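Local coordinates for protein alpha-14 giardin (Giardia lamblia, PDB 3CHJ) that binds calcium and acidic phospholipids as an annexin and may act as a calcium-regulated structural link between the membrane bilayer and the underlying axoneme, at residues K183-T188 against E222-G227; G278-Y283 against L310-T315. One frame throughout, in Å; residues are numbered along the deposited sequence.

Interaction 1 and interaction 2 join different parts of this all-helical annexin chain, one through a calcium ion and one by direct and water-mediated contacts. Interaction 1 is built on the calcium ion: E185 and E224 meet through the metal, with A175, T178 and G180 completing the site. Interaction 2, later in the chain, lies in the region of the fourth annexin repeat and tethers the start of helix 279-287 to the loop that follows helix 301-310. The centres of the two contacts are about 32 Å apart and their nearest atoms about 13 Å, so they do not touch. Acidic side chains serve both, binding calcium in one and a lysine ammonium in the other.

Interaction 1: residues K183-T188 against E222-G227; sequences KDEVST and EDEFQG. With CA (calcium ion), chain B.
E185 and E224 show how a cation can bring together two segments whose backbones stay well apart: the CA atoms of E185 and E224 are 10.6 Å apart, yet both carboxylates reach the same calcium ion. E224 grips it with both oxygens, OE1 and OE2 each 2.5 Å from the calcium ion, an evenly bidentate hold. E185 contributes a single oxygen, its OE1 lying 2.5 Å from the metal, while its OE2 turns to a salt bridge with K174. With CG of E224 anti to the backbone N (chi1 -178°), a bend at chi2 turns the carboxylate to the ion, and CG itself rests over the centre of the F225 ring. Carbonyl oxygens of A175, T178 and G180 and the hydroxyl of T178 supply the remaining four protein ligands. This pairing of loop carbonyls with a bidentate acid from much later in the sequence resembles the type II calcium site of annexins; here that acid sits at the end of helix 217-224. The two carboxylate planes differ by 30°, and OE1 of E185 comes within 3.3 Å of OE2 of E224, a proximity between like charges that the shared calcium probably offsets. Second-shell donors probably orient the two carboxylates: the backbone N-H of K182 bonds to OE1 of E185, and the indole N-H of W189 to OE2 of E224.

Interaction 2: residues G278-Y283 against L310-T315; sequences GCKYYY and LWEPVT
The ammonium of K280 is gripped by several acceptors at once, and E312 provides the one across this contact: NZ of K280 donates to OE2 of E312 at 2.9 Å, a hydrogen bond within a salt bridge. The oxygen is met on its anti side, 21° out of the carboxylate plane. D292 forms a second salt bridge to the same nitrogen, and the carbonyl oxygen of K308 accepts a further hydrogen bond. Running extended beyond CG, the lysine crosses the E312 side chain at about a right angle, and on the way its CE packs 3.6 Å from CB of W311. Next to the lysine, C279 meets the indole. A chi1 of -180° sets the sulfur beside the carbonyl carbon and over one face of the six-membered ring, 4.0 Å from its centroid and 15° off the normal, a sulfur-aromatic contact. CB of C279 also touches the ring, 3.4 Å from CZ3 of W311. The indole N-H bonds to the hydroxyl oxygen of T269, which probably limits rotation of the ring. C279 and K280 belong to the first turn of helix 279-287, and a water bridges that turn to the loop after helix 301-310, accepting from N of K280 at 2.9 Å and donating to O of W311 at 2.7 Å. In this region of the fourth annexin repeat, F291 also meets the W311 ring. The contact therefore combines a buried sulfur-aromatic contact with a more exposed salt bridge, and the two carboxylates beside NZ would be expected to stabilise the lysine in its charged form.

Interaction 1: residues K183-T188 against E222-G227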
loop_
_atom_site.group_PDB
_atom_site.type_symbol
_atom_site.label_atom_id
_atom_site.label_comp_id
_atom_site.label_asym_id
_atom_site.label_seq_id
_atom_site.Cartn_x
_atom_site.Cartn_y
_atom_site.Cartn_z
ATOM N N LYS A 183 -23.729 6.347 -17.105
ATOM C CA LYS A 183 -22.989 7.556 -17.458
ATOM C C LYS A 183 -23.083 8.661 -16.403
ATOM O O LYS A 183 -22.095 9.358 -16.140
ATOM C CB LYS A 183 -23.424 8.075 -18.841
ATOM C CG LYS A 183 -24.935 8.214 -19.014
ATOM C CD LYS A 183 -25.305 8.987 -20.284
ATOM C CE LYS A 183 -26.773 9.376 -20.266
ATOM N NZ LYS A 183 -27.148 10.057 -18.995
ATOM N N ASP A 184 -24.261 8.801 -15.794
ATOM C CA ASP A 184 -24.529 9.847 -14.806
ATOM C C ASP A 184 -23.959 9.479 -13.438
ATOM O O ASP A 184 -23.912 10.315 -12.532
ATOM C CB ASP A 184 -26.044 10.082 -14.676
ATOM C CG ASP A 184 -26.782 8.864 -14.121
ATOM O OD1 ASP A 184 -26.744 7.804 -14.776
ATOM O OD2 ASP A 184 -27.411 8.967 -13.036
ATOM N N GLU A 185 -23.521 8.227 -13.300
ATOM C CA GLU A 185 -22.993 7.726 -12.032
ATOM C C GLU A 185 -21.473 7.845 -11.899
ATOM O O GLU A 185 -20.944 7.794 -10.784
ATOM C CB GLU A 185 -23.430 6.274 -11.825
ATOM C CG GLU A 185 -24.973 6.163 -11.789
ATOM C CD GLU A 185 -25.526 4.756 -11.837
ATOM O OE1 GLU A 185 -24.762 3.771 -11.936
ATOM O OE2 GLU A 185 -26.773 4.633 -11.782
ATOM N N VAL A 186 -20.780 8.009 -13.026
ATOM C CA VAL A 186 -19.308 8.066 -13.013
ATOM C C VAL A 186 -18.845 9.154 -12.060
ATOM O O VAL A 186 -18.018 8.918 -11.165
ATOM C CB VAL A 186 -18.724 8.318 -14.424
ATOM C CG1 VAL A 186 -17.222 8.550 -14.358
ATOM C CG2 VAL A 186 -19.029 7.143 -15.340
ATOM N N SER A 187 -19.403 10.353 -12.236
ATOM C CA SER A 187 -19.038 11.486 -11.405
ATOM C C SER A 187 -19.268 11.263 -9.910
ATOM O O SER A 187 -18.460 11.688 -9.098
ATOM C CB SER A 187 -19.742 12.762 -11.894
ATOM O OG SER A 187 -21.138 12.662 -11.730
ATOM N N THR A 188 -20.367 10.606 -9.542
ATOM C CA THR A 188 -20.652 10.319 -8.129
ATOM C C THR A 188 -19.554 9.451 -7.503
ATOM O O THR A 188 -19.023 9.743 -6.418
ATOM C CB THR A 188 -21.997 9.591 -8.010
ATOM O OG1 THR A 188 -23.023 10.420 -8.593
ATOM C CG2 THR A 188 -22.337 9.262 -6.572
ATOM N N GLU A 222 -19.206 -3.786 -4.075
ATOM C CA GLU A 222 -19.093 -5.132 -4.601
ATOM C C GLU A 222 -20.169 -5.375 -5.655
ATOM O O GLU A 222 -19.881 -5.951 -6.689
ATOM C CB GLU A 222 -19.185 -6.168 -3.468
ATOM C CG GLU A 222 -17.989 -6.133 -2.514
ATOM C CD GLU A 222 -18.303 -6.432 -1.037
ATOM O OE1 GLU A 222 -19.176 -7.295 -0.730
ATOM O OE2 GLU A 222 -17.647 -5.790 -0.166
ATOM N N ASP A 223 -21.390 -4.896 -5.410
ATOM C CA ASP A 223 -22.484 -5.035 -6.375
ATOM C C ASP A 223 -22.125 -4.353 -7.690
ATOM O O ASP A 223 -22.343 -4.903 -8.770
ATOM C CB ASP A 223 -23.787 -4.421 -5.851
ATOM C CG ASP A 223 -24.395 -5.198 -4.704
ATOM O OD1 ASP A 223 -23.958 -6.333 -4.428
ATOM O OD2 ASP A 223 -25.323 -4.655 -4.073
ATOM N N GLU A 224 -21.549 -3.160 -7.578
ATOM C CA GLU A 224 -21.395 -2.250 -8.728
ATOM C C GLU A 224 -20.250 -2.600 -9.665
ATOM O O GLU A 224 -20.349 -2.399 -10.887
ATOM C CB GLU A 224 -21.233 -0.800 -8.242
ATOM C CG GLU A 224 -21.110 0.255 -9.366
ATOM C CD GLU A 224 -22.446 0.636 -10.018
ATOM O OE1 GLU A 224 -23.318 -0.241 -10.219
ATOM O OE2 GLU A 224 -22.625 1.820 -10.351
ATOM N N PHE A 225 -19.157 -3.077 -9.087
ATOM C CA PHE A 225 -17.912 -3.203 -9.827
ATOM C C PHE A 225 -17.445 -4.633 -9.906
ATOM O O PHE A 225 -17.851 -5.469 -9.109
ATOM C CB PHE A 225 -16.829 -2.381 -9.138
ATOM C CG PHE A 225 -17.102 -0.894 -9.111
ATOM C CD1 PHE A 225 -16.969 -0.141 -10.273
ATOM C CD2 PHE A 225 -17.484 -0.250 -7.934
ATOM C CE1 PHE A 225 -17.203 1.261 -10.264
ATOM C CE2 PHE A 225 -17.724 1.144 -7.913
ATOM C CZ PHE A 225 -17.588 1.893 -9.096
ATOM N N GLN A 226 -16.579 -4.891 -10.881
ATOM C CA GLN A 226 -15.899 -6.170 -11.007
ATOM C C GLN A 226 -14.425 -5.967 -11.346
ATOM O O GLN A 226 -13.996 -4.853 -11.656
ATOM C CB GLN A 226 -16.581 -7.064 -12.060
ATOM C CG GLN A 226 -16.353 -6.583 -13.485
ATOM C CD GLN A 226 -17.049 -7.488 -14.471
ATOM O OE1 GLN A 226 -18.281 -7.486 -14.554
ATOM N NE2 GLN A 226 -16.272 -8.296 -15.190
ATOM N N GLY A 227 -13.638 -7.038 -11.293
ATOM C CA GLY A 227 -12.245 -6.957 -11.699
ATOM C C GLY A 227 -11.458 -5.928 -10.901
ATOM O O GLY A 227 -11.711 -5.740 -9.698
HETATM CA CA CA B . -24.973 1.449 -11.015
#

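Interaction 2: residues G278-Y283 against L310-T315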
loop_
_atom_site.group_PDB
_atom_site.type_symbol
_atom_site.label_atom_id
_atom_site.label_comp_id
_atom_site.label_asym_id
_atom_site.label_seq_id
_atom_site.Cartn_x
_atom_site.Cartn_y
_atom_site.Cartn_z
ATOM N N GLY A 278 -2.600 -2.682 13.359
ATOM C CA GLY A 278 -3.753 -3.548 13.558
ATOM C C GLY A 278 -4.032 -4.532 12.431
ATOM O O GLY A 278 -5.029 -5.257 12.474
ATOM N N CYS A 279 -3.158 -4.591 11.428
ATOM C CA CYS A 279 -3.389 -5.487 10.290
ATOM C C CYS A 279 -3.742 -6.918 10.682
ATOM O O CYS A 279 -4.756 -7.471 10.195
ATOM C CB CYS A 279 -2.177 -5.500 9.374
ATOM S SG CYS A 279 -2.378 -6.581 7.919
ATOM N N LYS A 280 -2.918 -7.544 11.524
ATOM C CA LYS A 280 -3.192 -8.950 11.878
ATOM C C LYS A 280 -4.532 -9.130 12.598
ATOM O O LYS A 280 -5.269 -10.100 12.334
ATOM C CB LYS A 280 -2.055 -9.570 12.696
ATOM C CG LYS A 280 -0.733 -9.701 11.925
ATOM C CD LYS A 280 0.240 -10.643 12.680
ATOM C CE LYS A 280 1.617 -10.666 12.010
ATOM N NZ LYS A 280 2.596 -11.594 12.711
ATOM N N TYR A 281 -4.847 -8.199 13.490
ATOM C CA TYR A 281 -6.137 -8.218 14.177
ATOM C C TYR A 281 -7.324 -8.158 13.197
ATOM O O TYR A 281 -8.236 -8.990 13.258
ATOM C CB TYR A 281 -6.191 -7.060 15.162
ATOM C CG TYR A 281 -7.539 -6.873 15.791
ATOM C CD1 TYR A 281 -7.929 -7.653 16.869
ATOM C CD2 TYR A 281 -8.424 -5.937 15.284
ATOM C CE1 TYR A 281 -9.187 -7.480 17.443
ATOM C CE2 TYR A 281 -9.683 -5.759 15.841
ATOM C CZ TYR A 281 -10.050 -6.535 16.922
ATOM O OH TYR A 281 -11.295 -6.341 17.497
ATOM N N TYR A 282 -7.305 -7.187 12.287
ATOM C CA TYR A 282 -8.416 -7.064 11.346
ATOM C C TYR A 282 -8.435 -8.217 10.365
ATOM O O TYR A 282 -9.501 -8.639 9.947
ATOM C CB TYR A 282 -8.409 -5.706 10.631
ATOM C CG TYR A 282 -8.794 -4.606 11.579
ATOM C CD1 TYR A 282 -10.122 -4.425 11.964
ATOM C CD2 TYR A 282 -7.821 -3.762 12.132
ATOM C CE1 TYR A 282 -10.474 -3.422 12.866
ATOM C CE2 TYR A 282 -8.161 -2.757 13.037
ATOM C CZ TYR A 282 -9.485 -2.594 13.401
ATOM O OH TYR A 282 -9.840 -1.606 14.281
ATOM N N TYR A 283 -7.262 -8.723 10.010
ATOM C CA TYR A 283 -7.182 -9.876 9.115
ATOM C C TYR A 283 -8.022 -11.045 9.657
ATOM O O TYR A 283 -8.842 -11.630 8.938
ATOM C CB TYR A 283 -5.715 -10.306 8.890
ATOM C CG TYR A 283 -5.621 -11.365 7.815
ATOM C CD1 TYR A 283 -5.283 -11.019 6.500
ATOM C CD2 TYR A 283 -5.927 -12.698 8.090
ATOM C CE1 TYR A 283 -5.248 -11.976 5.488
ATOM C CE2 TYR A 283 -5.901 -13.670 7.073
ATOM C CZ TYR A 283 -5.557 -13.292 5.788
ATOM O OH TYR A 283 -5.527 -14.225 4.776
ATOM N N LEU A 310 7.468 -8.612 10.175
ATOM C CA LEU A 310 7.241 -7.196 9.856
ATOM C C LEU A 310 5.859 -6.749 10.274
ATOM O O LEU A 310 5.679 -5.609 10.716
ATOM C CB LEU A 310 7.413 -6.962 8.350
ATOM C CG LEU A 310 8.887 -6.935 7.933
ATOM C CD1 LEU A 310 9.022 -7.088 6.394
ATOM C CD2 LEU A 310 9.574 -5.674 8.413
ATOM N N TRP A 311 4.883 -7.645 10.147
ATOM C CA TRP A 311 3.517 -7.321 10.495
ATOM C C TRP A 311 3.198 -7.527 11.974
ATOM O O TRP A 311 2.067 -7.293 12.410
ATOM C CB TRP A 311 2.564 -8.118 9.601
ATOM C CG TRP A 311 2.424 -7.518 8.255
ATOM C CD1 TRP A 311 2.848 -8.041 7.059
ATOM C CD2 TRP A 311 1.789 -6.281 7.954
ATOM N NE1 TRP A 311 2.516 -7.181 6.025
ATOM C CE2 TRP A 311 1.857 -6.096 6.554
ATOM C CE3 TRP A 311 1.186 -5.287 8.736
ATOM C CZ2 TRP A 311 1.328 -4.971 5.926
ATOM C CZ3 TRP A 311 0.667 -4.176 8.115
ATOM C CH2 TRP A 311 0.737 -4.019 6.726
ATOM N N GLU A 312 4.181 -7.981 12.743
ATOM C CA GLU A 312 3.988 -8.055 14.176
ATOM C C GLU A 312 4.119 -6.640 14.736
ATOM O O GLU A 312 5.132 -5.971 14.527
ATOM C CB GLU A 312 5.002 -9.003 14.822
ATOM C CG GLU A 312 4.679 -9.331 16.270
ATOM C CD GLU A 312 3.489 -10.287 16.451
ATOM O OE1 GLU A 312 3.274 -10.683 17.610
ATOM O OE2 GLU A 312 2.773 -10.663 15.479
ATOM N N PRO A 313 3.092 -6.173 15.444
ATOM C CA PRO A 313 3.144 -4.833 16.020
ATOM C C PRO A 313 4.427 -4.583 16.831
ATOM O O PRO A 313 4.798 -5.391 17.693
ATOM C CB PRO A 313 1.919 -4.805 16.947
ATOM C CG PRO A 313 0.989 -5.800 16.355
ATOM C CD PRO A 313 1.834 -6.877 15.768
ATOM N N VAL A 314 5.114 -3.480 16.536
ATOM C CA VAL A 314 6.184 -3.025 17.418
ATOM C C VAL A 314 5.490 -2.296 18.550
ATOM O O VAL A 314 4.665 -1.406 18.306
ATOM C CB VAL A 314 7.208 -2.110 16.713
ATOM C CG1 VAL A 314 8.207 -1.525 17.727
ATOM C CG2 VAL A 314 7.981 -2.884 15.653
ATOM N N THR A 315 5.836 -2.689 19.778
ATOM C CA THR A 315 5.166 -2.206 20.989
ATOM C C THR A 315 6.153 -1.503 21.921
ATOM O O THR A 315 5.873 -1.331 23.115
ATOM C CB THR A 315 4.495 -3.370 21.754
ATOM O OG1 THR A 315 5.489 -4.339 22.112
ATOM C CG2 THR A 315 3.398 -4.047 20.909
HETATM O O HOH W 1 -0.438 -6.279 12.202
#